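Local coordinates for protein guanylate kinase (Stenotrophomonas maltophilia, PDB 6WCT) that probably recycles GMP by transferring a phosphate from ATP to it, forming GDP and ADP in the reaction of guanylate kinases, at residues L117-D120 / Q126-Q129; G133-F138 / C196-A201; I26-S31 / N177-V182; Q103-Q108 / Q113-E118. One frame throughout, in Å; residues are numbered along the deposited sequence.

Contact 1 of 4, residues L117-D120 / Q126-Q129; sequences LEID and QVRQ. With 5GP (guanosine-5'-monophosphate), chain E.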
# COMPACT_ATOMS: atom_id res chain seq x y z
N LEU A 117 2.06 -3.30 -16.09
CA LEU A 117 2.12 -4.52 -16.89
C LEU A 117 1.08 -5.53 -16.39
O LEU A 117 1.00 -5.77 -15.19
CB LEU A 117 3.51 -5.16 -16.82
CG LEU A 117 4.73 -4.29 -17.12
CD1 LEU A 117 6.05 -5.06 -16.97
CD2 LEU A 117 4.62 -3.61 -18.52
N GLU A 118 0.35 -6.16 -17.32
CA GLU A 118 -0.60 -7.22 -16.99
C GLU A 118 0.03 -8.52 -17.49
O GLU A 118 -0.11 -8.88 -18.66
CB GLU A 118 -1.96 -6.98 -17.65
CG GLU A 118 -2.59 -5.70 -17.19
CD GLU A 118 -3.99 -5.46 -17.78
OE1 GLU A 118 -4.34 -4.29 -17.97
OE2 GLU A 118 -4.71 -6.43 -18.09
N ILE A 119 0.76 -9.20 -16.60
CA ILE A 119 1.56 -10.35 -17.02
C ILE A 119 1.46 -11.48 -16.00
O ILE A 119 1.07 -11.28 -14.86
CB ILE A 119 3.03 -9.94 -17.22
CG1 ILE A 119 3.61 -9.49 -15.88
CG2 ILE A 119 3.12 -8.80 -18.31
CD1 ILE A 119 5.07 -9.01 -15.97
N ASP A 120 1.88 -12.67 -16.42
CA ASP A 120 1.73 -13.84 -15.57
C ASP A 120 2.85 -13.87 -14.54
O ASP A 120 3.69 -12.96 -14.44
CB ASP A 120 1.70 -15.11 -16.41
CG ASP A 120 3.10 -15.63 -16.73
OD1 ASP A 120 3.97 -14.80 -17.04
OD2 ASP A 120 3.33 -16.87 -16.65
N GLN A 126 10.62 -12.39 -13.84
CA GLN A 126 11.68 -11.75 -14.63
C GLN A 126 11.73 -10.26 -14.36
O GLN A 126 12.81 -9.68 -14.27
CB GLN A 126 11.51 -12.02 -16.13
CG GLN A 126 11.53 -13.48 -16.51
CD GLN A 126 11.12 -13.71 -17.96
OE1 GLN A 126 11.46 -12.91 -18.85
NE2 GLN A 126 10.40 -14.80 -18.22
N VAL A 127 10.57 -9.62 -14.23
CA VAL A 127 10.56 -8.18 -14.01
C VAL A 127 11.13 -7.85 -12.64
O VAL A 127 11.90 -6.89 -12.50
CB VAL A 127 9.14 -7.60 -14.18
CG1 VAL A 127 9.14 -6.13 -13.80
CG2 VAL A 127 8.65 -7.75 -15.62
N ARG A 128 10.78 -8.65 -11.62
CA ARG A 128 11.27 -8.37 -10.26
C ARG A 128 12.79 -8.36 -10.21
O ARG A 128 13.38 -7.55 -9.49
CB ARG A 128 10.71 -9.39 -9.27
CG ARG A 128 9.34 -9.04 -8.69
CD ARG A 128 8.81 -10.05 -7.67
NE ARG A 128 7.33 -10.05 -7.65
CZ ARG A 128 6.57 -10.96 -8.25
NH1 ARG A 128 5.24 -10.86 -8.21
NH2 ARG A 128 7.13 -11.97 -8.90
N GLN A 129 13.44 -9.25 -10.97
CA GLN A 129 14.90 -9.29 -10.98
C GLN A 129 15.49 -8.14 -11.78
O GLN A 129 16.64 -7.76 -11.55
CB GLN A 129 15.41 -10.62 -11.53
P 5GP E . -4.70 -14.71 -22.01
O1P 5GP E . -4.99 -13.36 -22.60
O2P 5GP E . -5.92 -15.48 -21.51
O3P 5GP E . -3.87 -15.62 -22.88
O5' 5GP E . -3.76 -14.48 -20.76
C5' 5GP E . -3.00 -15.55 -20.22
C4' 5GP E . -2.03 -15.02 -19.21
O4' 5GP E . -0.92 -14.40 -19.90
C3' 5GP E . -2.61 -13.94 -18.28
O3' 5GP E . -2.18 -14.17 -16.94
C2' 5GP E . -1.94 -12.67 -18.77
O2' 5GP E . -1.79 -11.66 -17.80
C1' 5GP E . -0.60 -13.21 -19.24
N9 5GP E . 0.10 -12.32 -20.15
C8 5GP E . -0.46 -11.34 -20.93
N7 5GP E . 0.42 -10.56 -21.49
C5 5GP E . 1.64 -11.06 -21.06
C6 5GP E . 2.95 -10.60 -21.29
O6 5GP E . 3.28 -9.62 -21.95
N1 5GP E . 3.90 -11.36 -20.63
C2 5GP E . 3.62 -12.44 -19.83
N2 5GP E . 4.65 -13.06 -19.24
N3 5GP E . 2.38 -12.89 -19.61
C4 5GP E . 1.45 -12.15 -20.24
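Ile119 and Val127 meet where the loop leaving strand 114-117 packs against the helix that follows it, and Ile119 also touches the bound GMP. Its CB lies 3.7 Å from C2 of the guanine. From there the side chain forks. CG2 sits over the face of the base, 3.5 Å from C6, and presses on the six-membered ring. CG1 leads the other way, lodged between the backbone N and the carbonyl carbon (chi1 64°), and the chain then runs on extended to CD1, which rests 3.8 Å from Val127 CG2. The two side chains cross at a slant. The same methyl of Val127 meets Leu117 tip to tip, with Leu117 CD1 at 4.0 Å. One valine methyl thus touches both side chains, one from the strand end and one from the loop, and all three residues are buried.

Next to Ile119, Asp120 binds the exocyclic amine of the base: its OD1 accepts N2 of GMP at 2.9 Å, with an N-H...O angle of 158°. OD1 also accepts the backbone N of Gly123, so the carboxylate caps the start of helix 121-130 while it holds the nucleotide. Gln122 NE2 bonds to OD2 and helps to fix the turn of the group. The ribose O2' makes only a weak bond to Glu118 O.

In the P-loop NTPase core, Leu117 is bonded through its backbone to strand 24-28. Val127 packs on Leu24 and Ile26 of that strand, and on Phe88 and Glu89 of strand 87-93.

Contact 2 of 4, residues G133-F138 / C196-A201; sequences GTVTVF and CAIFTA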
# COMPACT_ATOMS: atom_id res chain seq x y z
N GLY A 133 12.08 -2.35 -7.24
CA GLY A 133 10.97 -1.79 -6.49
C GLY A 133 9.62 -1.88 -7.16
O GLY A 133 8.74 -1.06 -6.88
N THR A 134 9.45 -2.85 -8.06
CA THR A 134 8.17 -3.02 -8.74
C THR A 134 7.07 -3.30 -7.73
O THR A 134 7.26 -4.05 -6.78
CB THR A 134 8.27 -4.17 -9.75
OG1 THR A 134 9.26 -3.87 -10.74
CG2 THR A 134 6.97 -4.37 -10.45
N VAL A 135 5.92 -2.68 -7.92
CA VAL A 135 4.76 -2.90 -7.06
C VAL A 135 3.88 -3.94 -7.74
O VAL A 135 3.38 -3.70 -8.84
CB VAL A 135 3.98 -1.59 -6.83
CG1 VAL A 135 2.67 -1.85 -6.04
CG2 VAL A 135 4.85 -0.60 -6.08
N THR A 136 3.67 -5.09 -7.10
CA THR A 136 2.99 -6.21 -7.74
C THR A 136 1.70 -6.57 -7.00
O THR A 136 1.70 -6.65 -5.77
CB THR A 136 3.91 -7.43 -7.85
OG1 THR A 136 4.21 -7.91 -6.54
CG2 THR A 136 5.27 -7.06 -8.55
N VAL A 137 0.62 -6.77 -7.75
CA VAL A 137 -0.72 -7.02 -7.21
C VAL A 137 -1.31 -8.26 -7.87
O VAL A 137 -1.24 -8.40 -9.10
CB VAL A 137 -1.66 -5.82 -7.46
CG1 VAL A 137 -3.04 -6.08 -6.81
CG2 VAL A 137 -1.02 -4.49 -6.99
N PHE A 138 -1.93 -9.13 -7.09
CA PHE A 138 -2.63 -10.28 -7.66
C PHE A 138 -4.12 -10.15 -7.40
O PHE A 138 -4.54 -9.81 -6.29
CB PHE A 138 -2.14 -11.62 -7.09
CG PHE A 138 -2.40 -12.79 -8.02
CD1 PHE A 138 -3.62 -13.43 -8.04
CD2 PHE A 138 -1.42 -13.21 -8.91
CE1 PHE A 138 -3.85 -14.47 -8.92
CE2 PHE A 138 -1.64 -14.26 -9.78
CZ PHE A 138 -2.86 -14.89 -9.79
N CYS A 196 -6.84 1.45 -6.72
CA CYS A 196 -6.45 2.86 -6.64
C CYS A 196 -5.73 3.17 -5.33
O CYS A 196 -4.74 3.92 -5.33
CB CYS A 196 -7.67 3.77 -6.82
SG CYS A 196 -8.39 3.78 -8.48
N ALA A 197 -6.20 2.63 -4.21
CA ALA A 197 -5.51 2.87 -2.94
C ALA A 197 -4.08 2.35 -2.98
O ALA A 197 -3.16 3.00 -2.47
CB ALA A 197 -6.27 2.25 -1.78
N ILE A 198 -3.87 1.18 -3.59
CA ILE A 198 -2.52 0.61 -3.70
C ILE A 198 -1.62 1.53 -4.53
O ILE A 198 -0.48 1.79 -4.15
CB ILE A 198 -2.58 -0.80 -4.30
CG1 ILE A 198 -3.26 -1.78 -3.34
CG2 ILE A 198 -1.16 -1.28 -4.73
CD1 ILE A 198 -3.48 -3.20 -3.95
N PHE A 199 -2.13 2.03 -5.66
CA PHE A 199 -1.31 2.93 -6.48
C PHE A 199 -1.02 4.23 -5.76
O PHE A 199 0.13 4.72 -5.77
CB PHE A 199 -1.98 3.18 -7.83
CG PHE A 199 -2.03 1.97 -8.72
CD1 PHE A 199 -1.30 0.83 -8.41
CD2 PHE A 199 -2.80 1.97 -9.85
CE1 PHE A 199 -1.34 -0.29 -9.23
CE2 PHE A 199 -2.85 0.85 -10.68
CZ PHE A 199 -2.13 -0.28 -10.37
N THR A 200 -2.02 4.81 -5.10
CA THR A 200 -1.81 6.03 -4.33
C THR A 200 -0.78 5.81 -3.23
O THR A 200 0.15 6.61 -3.07
CB THR A 200 -3.14 6.49 -3.74
OG1 THR A 200 -4.05 6.85 -4.80
CG2 THR A 200 -2.93 7.67 -2.77
N ALA A 201 -0.92 4.72 -2.47
CA ALA A 201 0.00 4.48 -1.36
C ALA A 201 1.43 4.33 -1.85
O ALA A 201 2.37 4.75 -1.16
CB ALA A 201 -0.41 3.24 -0.59
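Beside the packing of Val135 and Val137 on Ile198, the ring of Phe199 is the nearest flat group, though its CE1 stays 4.8 Å from Val137 CG2 and makes no close contact with the strand. Instead the ring meets Tyr25 with planes about 55° apart. Phe138 lies on the other side of the strand, in a T-shaped stack with Phe179.

Ile198 carries the contact with two methyls. CG2 is placed anti to the backbone N (chi1 -68° for CG1) and reaches both valines, 3.9 Å from Val137 CG2 and 4.1 Å from Val135 CG1. CD1 meets Val137 from further along the strand, 4.1 Å from its CG1. Ile198 and Val137 approach tip to tip, while Val135 is crossed at an angle.

Here helix 188-203 covers one face of the five-stranded parallel sheet of the P-loop NTPase fold. Val135 and Val137 look into the helix; Thr136, between them, looks the opposite way, and its OG1 is bonded to Asp180 N. The helix also faces the second subunit: Ile198 packs on Leu204 of that chain, and Ala201 on its Ala201.

Contact 3 of 4, residues I26-S31 / N177-V182; sequences IVAAPS and NEFDYV. With 5GP (guanosine-5'-monophosphate), chain E.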
# COMPACT_ATOMS: atom_id res chain seq x y z
N ILE A 26 2.81 -4.15 -11.55
CA ILE A 26 2.35 -5.40 -12.15
C ILE A 26 1.02 -5.76 -11.52
O ILE A 26 0.91 -5.79 -10.29
CB ILE A 26 3.35 -6.55 -11.97
CG1 ILE A 26 4.70 -6.21 -12.59
CG2 ILE A 26 2.80 -7.83 -12.61
CD1 ILE A 26 5.70 -7.35 -12.49
N VAL A 27 0.02 -6.03 -12.35
CA VAL A 27 -1.26 -6.56 -11.89
C VAL A 27 -1.46 -7.90 -12.60
O VAL A 27 -1.56 -7.94 -13.84
CB VAL A 27 -2.44 -5.62 -12.17
CG1 VAL A 27 -3.73 -6.27 -11.68
CG2 VAL A 27 -2.23 -4.26 -11.55
N ALA A 28 -1.50 -8.98 -11.83
CA ALA A 28 -1.66 -10.31 -12.38
C ALA A 28 -2.98 -10.91 -11.91
O ALA A 28 -3.47 -10.61 -10.82
CB ALA A 28 -0.54 -11.23 -11.95
N ALA A 29 -3.50 -11.81 -12.72
CA ALA A 29 -4.76 -12.49 -12.46
C ALA A 29 -4.95 -13.52 -13.54
O ALA A 29 -4.57 -13.28 -14.70
CB ALA A 29 -5.93 -11.50 -12.47
N PRO A 30 -5.57 -14.66 -13.25
CA PRO A 30 -5.98 -15.54 -14.35
C PRO A 30 -7.00 -14.79 -15.20
O PRO A 30 -7.77 -13.98 -14.69
CB PRO A 30 -6.61 -16.74 -13.63
CG PRO A 30 -7.11 -16.16 -12.31
CD PRO A 30 -6.07 -15.12 -11.94
N SER A 31 -7.01 -15.09 -16.49
CA SER A 31 -8.02 -14.53 -17.37
C SER A 31 -9.41 -14.92 -16.87
O SER A 31 -9.60 -16.02 -16.34
CB SER A 31 -7.81 -14.99 -18.80
OG SER A 31 -6.68 -14.35 -19.37
N ASN A 177 1.34 -16.13 -4.09
CA ASN A 177 2.13 -15.72 -2.94
C ASN A 177 3.34 -14.88 -3.31
O ASN A 177 3.96 -14.30 -2.42
CB ASN A 177 2.59 -16.95 -2.14
CG ASN A 177 2.98 -16.60 -0.75
OD1 ASN A 177 2.18 -16.12 0.03
ND2 ASN A 177 4.25 -16.84 -0.41
N GLU A 178 3.71 -14.80 -4.59
CA GLU A 178 4.87 -14.01 -4.97
C GLU A 178 4.58 -12.51 -5.04
O GLU A 178 5.52 -11.73 -5.24
CB GLU A 178 5.40 -14.52 -6.32
CG GLU A 178 5.90 -15.95 -6.21
CD GLU A 178 5.89 -16.71 -7.51
OE1 GLU A 178 5.80 -16.06 -8.57
OE2 GLU A 178 5.99 -17.96 -7.47
N PHE A 179 3.34 -12.10 -4.82
CA PHE A 179 2.89 -10.74 -5.05
C PHE A 179 2.72 -9.97 -3.74
O PHE A 179 2.47 -10.56 -2.68
CB PHE A 179 1.60 -10.76 -5.87
CG PHE A 179 1.82 -11.23 -7.30
CD1 PHE A 179 2.02 -12.58 -7.58
CD2 PHE A 179 1.89 -10.33 -8.34
CE1 PHE A 179 2.25 -13.02 -8.88
CE2 PHE A 179 2.12 -10.76 -9.66
CZ PHE A 179 2.31 -12.10 -9.92
N ASP A 180 2.90 -8.64 -3.81
CA ASP A 180 2.86 -7.84 -2.58
C ASP A 180 1.44 -7.71 -2.04
O ASP A 180 1.22 -7.69 -0.82
CB ASP A 180 3.43 -6.45 -2.82
CG ASP A 180 4.86 -6.51 -3.37
OD1 ASP A 180 5.72 -7.12 -2.70
OD2 ASP A 180 5.12 -5.91 -4.43
N TYR A 181 0.47 -7.57 -2.93
CA TYR A 181 -0.92 -7.30 -2.55
C TYR A 181 -1.81 -8.32 -3.22
O TYR A 181 -1.46 -8.88 -4.27
CB TYR A 181 -1.38 -5.90 -2.98
CG TYR A 181 -0.57 -4.81 -2.35
CD1 TYR A 181 -0.91 -4.30 -1.10
CD2 TYR A 181 0.55 -4.32 -2.98
CE1 TYR A 181 -0.14 -3.30 -0.51
CE2 TYR A 181 1.31 -3.34 -2.42
CZ TYR A 181 0.97 -2.83 -1.19
OH TYR A 181 1.77 -1.85 -0.65
N VAL A 182 -2.96 -8.57 -2.60
CA VAL A 182 -3.96 -9.47 -3.14
C VAL A 182 -5.29 -8.76 -3.06
O VAL A 182 -5.63 -8.21 -2.01
CB VAL A 182 -3.98 -10.81 -2.37
CG1 VAL A 182 -5.11 -11.69 -2.85
CG2 VAL A 182 -2.62 -11.54 -2.55
P 5GP E . -4.70 -14.71 -22.01
O1P 5GP E . -4.99 -13.36 -22.60
O2P 5GP E . -5.92 -15.48 -21.51
O3P 5GP E . -3.87 -15.62 -22.88
O5' 5GP E . -3.76 -14.48 -20.76
C5' 5GP E . -3.00 -15.55 -20.22
C4' 5GP E . -2.03 -15.02 -19.21
O4' 5GP E . -0.92 -14.40 -19.90
C3' 5GP E . -2.61 -13.94 -18.28
O3' 5GP E . -2.18 -14.17 -16.94
C2' 5GP E . -1.94 -12.67 -18.77
O2' 5GP E . -1.79 -11.66 -17.80
C1' 5GP E . -0.60 -13.21 -19.24
N9 5GP E . 0.10 -12.32 -20.15
C8 5GP E . -0.46 -11.34 -20.93
N7 5GP E . 0.42 -10.56 -21.49
C5 5GP E . 1.64 -11.06 -21.06
C6 5GP E . 2.95 -10.60 -21.29
O6 5GP E . 3.28 -9.62 -21.95
N1 5GP E . 3.90 -11.36 -20.63
C2 5GP E . 3.62 -12.44 -19.83
N2 5GP E . 4.65 -13.06 -19.24
N3 5GP E . 2.38 -12.89 -19.61
C4 5GP E . 1.45 -12.15 -20.24
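Ala28 and Phe179 bring the backbones to within 8.6 Å between CA atoms, with no hydrogen bond linking the two segments: 26-31 is the end of an extended strand running into the P-loop, and 177-182 bends from a 3-10 turn toward strand 181-184.

Side chains bridge the gap. Ala28 CB approaches the ring of Phe179 obliquely, 3.5 Å from CE2 and 3.6 Å from CZ. Ile26 comes to the ring edge near its plane, with CG2 4.2 Å from Phe179 CE2. The ring is thrown toward the strand because CG stands anti to the carbonyl carbon, next to the backbone N (chi1 -69°). Arg128 adds a cation-pi contact to the same ring.

Beyond the packed pair, segment 26-31 runs into the phosphate-binding loop. Ser31 OG donates a hydrogen bond to phosphate oxygen O2P of GMP, modelled unusually short at 2.5 Å, so that its exact length is doubtful, and Ala29 O receives Lys35 NZ. Ala29 to Ser36 are the predicted ATP-binding P-loop; in this complex Ser31 contacts the GMP phosphate.

The carbonyl oxygen of Phe179 turns to the dimer interface, where it accepts Arg206 NH1 of the second subunit. Strand 135-140 lies between strands 24-28 and 181-184 in the sheet, bonded through its backbone to both Ile26 and Ala28. Phe179 packs against it, touching Thr136, and also meets Ala124 of helix 121-130.

Contact 4 of 4, residues Q103-Q108 / Q113-E118; sequences QSVEPQ and QDVLLE. With 5GP (guanosine-5'-monophosphate), chain E.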
# COMPACT_ATOMS: atom_id res chain seq x y z
N GLN A 103 10.52 -1.61 -25.90
CA GLN A 103 10.08 -0.28 -26.28
C GLN A 103 8.81 0.17 -25.54
O GLN A 103 8.45 1.35 -25.63
CB GLN A 103 9.85 -0.21 -27.79
N SER A 104 8.10 -0.74 -24.87
CA SER A 104 6.89 -0.36 -24.16
C SER A 104 7.12 0.05 -22.71
O SER A 104 6.20 0.60 -22.09
CB SER A 104 5.88 -1.52 -24.16
OG SER A 104 5.50 -1.90 -25.46
N VAL A 105 8.32 -0.16 -22.16
CA VAL A 105 8.52 -0.01 -20.73
C VAL A 105 9.77 0.80 -20.44
O VAL A 105 9.71 1.83 -19.76
CB VAL A 105 8.61 -1.38 -20.03
CG1 VAL A 105 9.00 -1.21 -18.57
CG2 VAL A 105 7.30 -2.07 -20.11
N GLU A 106 10.92 0.30 -20.91
CA GLU A 106 12.20 0.87 -20.51
C GLU A 106 12.34 2.35 -20.84
O GLU A 106 12.78 3.11 -19.97
CB GLU A 106 13.34 0.04 -21.12
CG GLU A 106 13.48 -1.37 -20.55
CD GLU A 106 14.69 -2.10 -21.09
OE1 GLU A 106 15.34 -1.58 -22.02
OE2 GLU A 106 15.01 -3.20 -20.60
N PRO A 107 12.00 2.83 -22.05
CA PRO A 107 12.06 4.28 -22.29
C PRO A 107 11.09 5.08 -21.43
O PRO A 107 11.45 6.14 -20.91
CB PRO A 107 11.74 4.41 -23.78
CG PRO A 107 12.07 3.09 -24.36
CD PRO A 107 11.70 2.10 -23.30
N GLN A 108 9.85 4.59 -21.29
CA GLN A 108 8.86 5.28 -20.47
C GLN A 108 9.35 5.43 -19.03
O GLN A 108 9.34 6.53 -18.47
CB GLN A 108 7.53 4.51 -20.53
CG GLN A 108 6.84 4.58 -21.89
CD GLN A 108 7.42 3.58 -22.89
OE1 GLN A 108 8.53 3.07 -22.69
NE2 GLN A 108 6.69 3.32 -23.97
N GLN A 113 7.87 8.06 -16.71
CA GLN A 113 6.50 7.62 -16.92
C GLN A 113 6.25 6.33 -16.15
O GLN A 113 7.02 5.37 -16.29
CB GLN A 113 6.24 7.42 -18.41
CG GLN A 113 4.94 6.72 -18.75
CD GLN A 113 3.72 7.60 -18.54
OE1 GLN A 113 3.61 8.69 -19.12
NE2 GLN A 113 2.81 7.15 -17.68
N ASP A 114 5.20 6.32 -15.31
CA ASP A 114 4.78 5.09 -14.66
C ASP A 114 4.14 4.15 -15.67
O ASP A 114 3.42 4.59 -16.59
CB ASP A 114 3.80 5.36 -13.51
CG ASP A 114 4.43 6.12 -12.35
OD1 ASP A 114 5.66 6.34 -12.37
OD2 ASP A 114 3.70 6.45 -11.40
N VAL A 115 4.38 2.85 -15.49
CA VAL A 115 3.94 1.82 -16.43
C VAL A 115 3.35 0.67 -15.64
O VAL A 115 3.89 0.26 -14.60
CB VAL A 115 5.09 1.32 -17.33
CG1 VAL A 115 4.59 0.24 -18.28
CG2 VAL A 115 5.67 2.46 -18.12
N LEU A 116 2.22 0.17 -16.11
CA LEU A 116 1.54 -0.98 -15.54
C LEU A 116 1.60 -2.14 -16.54
O LEU A 116 1.27 -1.95 -17.71
CB LEU A 116 0.11 -0.62 -15.19
CG LEU A 116 -0.76 -1.65 -14.47
CD1 LEU A 116 -1.93 -0.96 -13.85
CD2 LEU A 116 -1.26 -2.72 -15.44
N LEU A 117 2.06 -3.30 -16.09
CA LEU A 117 2.12 -4.52 -16.89
C LEU A 117 1.08 -5.53 -16.39
O LEU A 117 1.00 -5.77 -15.19
CB LEU A 117 3.51 -5.16 -16.82
CG LEU A 117 4.73 -4.29 -17.12
CD1 LEU A 117 6.05 -5.06 -16.97
CD2 LEU A 117 4.62 -3.61 -18.52
N GLU A 118 0.35 -6.16 -17.32
CA GLU A 118 -0.60 -7.22 -16.99
C GLU A 118 0.03 -8.52 -17.49
O GLU A 118 -0.11 -8.88 -18.66
CB GLU A 118 -1.96 -6.98 -17.65
CG GLU A 118 -2.59 -5.70 -17.19
CD GLU A 118 -3.99 -5.46 -17.78
OE1 GLU A 118 -4.34 -4.29 -17.97
OE2 GLU A 118 -4.71 -6.43 -18.09
P 5GP E . -4.70 -14.71 -22.01
O1P 5GP E . -4.99 -13.36 -22.60
O2P 5GP E . -5.92 -15.48 -21.51
O3P 5GP E . -3.87 -15.62 -22.88
O5' 5GP E . -3.76 -14.48 -20.76
C5' 5GP E . -3.00 -15.55 -20.22
C4' 5GP E . -2.03 -15.02 -19.21
O4' 5GP E . -0.92 -14.40 -19.90
C3' 5GP E . -2.61 -13.94 -18.28
O3' 5GP E . -2.18 -14.17 -16.94
C2' 5GP E . -1.94 -12.67 -18.77
O2' 5GP E . -1.79 -11.66 -17.80
C1' 5GP E . -0.60 -13.21 -19.24
N9 5GP E . 0.10 -12.32 -20.15
C8 5GP E . -0.46 -11.34 -20.93
N7 5GP E . 0.42 -10.56 -21.49
C5 5GP E . 1.64 -11.06 -21.06
C6 5GP E . 2.95 -10.60 -21.29
O6 5GP E . 3.28 -9.62 -21.95
N1 5GP E . 3.90 -11.36 -20.63
C2 5GP E . 3.62 -12.44 -19.83
N2 5GP E . 4.65 -13.06 -19.24
N3 5GP E . 2.38 -12.89 -19.61
C4 5GP E . 1.45 -12.15 -20.24
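Val105 packs against Leu117 and Val115 where the chain passes from short helix 106-110 into strand 114-117, leading from the mixed, GMP-binding sheet back into the parallel core of the P-loop NTPase fold. This end is tight and buried. Val105 CG2 comes as near as 3.5 Å to Leu117 CD2, closer than carbons usually approach, and lies 4.0 Å from Val115 CG1. Val105 crosses both partners obliquely. The other methyl of Val115 is taken by the helix: its CG2 lies 3.7 Å from Gln108 CB. Leu24 of strand 24-28 touches both valines.

Toward the turn the contact becomes partly exposed and polar. Gln113 N donates to Gln108 O at 2.8 Å, with an N-H...O angle of 155°, which closes the turn between helix and strand. Both glutamines start toward each other, then lead their amides away. Gln108 bends at chi2 (81°), which brings NE2 back to Gln103 O at 3.1 Å, with that oxygen lying in the amide plane. Gln113 folds over its own strand instead: NE2 gives a nearly straight bond of 2.8 Å (171°) to Asp114 O, in the carbonyl plane and on a lone pair.

In the fold
Strand 24-28 ties the four contacts together. Contact 3 lies on it, and it is bonded on one side to the strand of contact 4 (Leu117 O to Val27 N, 3.0 Å) and on the other to that of contact 2 (Val137 N to Ile26 O, 2.7 Å). Contacts 1 and 4 share Leu117 and Glu118; the centres of contacts 3 and 4 lie about 18 Å apart. Contacts 1 and 3 hold opposite ends of GMP, base and phosphate. Contact 2 stands back, with the Val137 side chain about 12 Å from the nucleotide, and with contact 3 it borders the second subunit. Phe199 CZ of contact 2 lies 3.5 Å from Leu116 CD1 of contact 4.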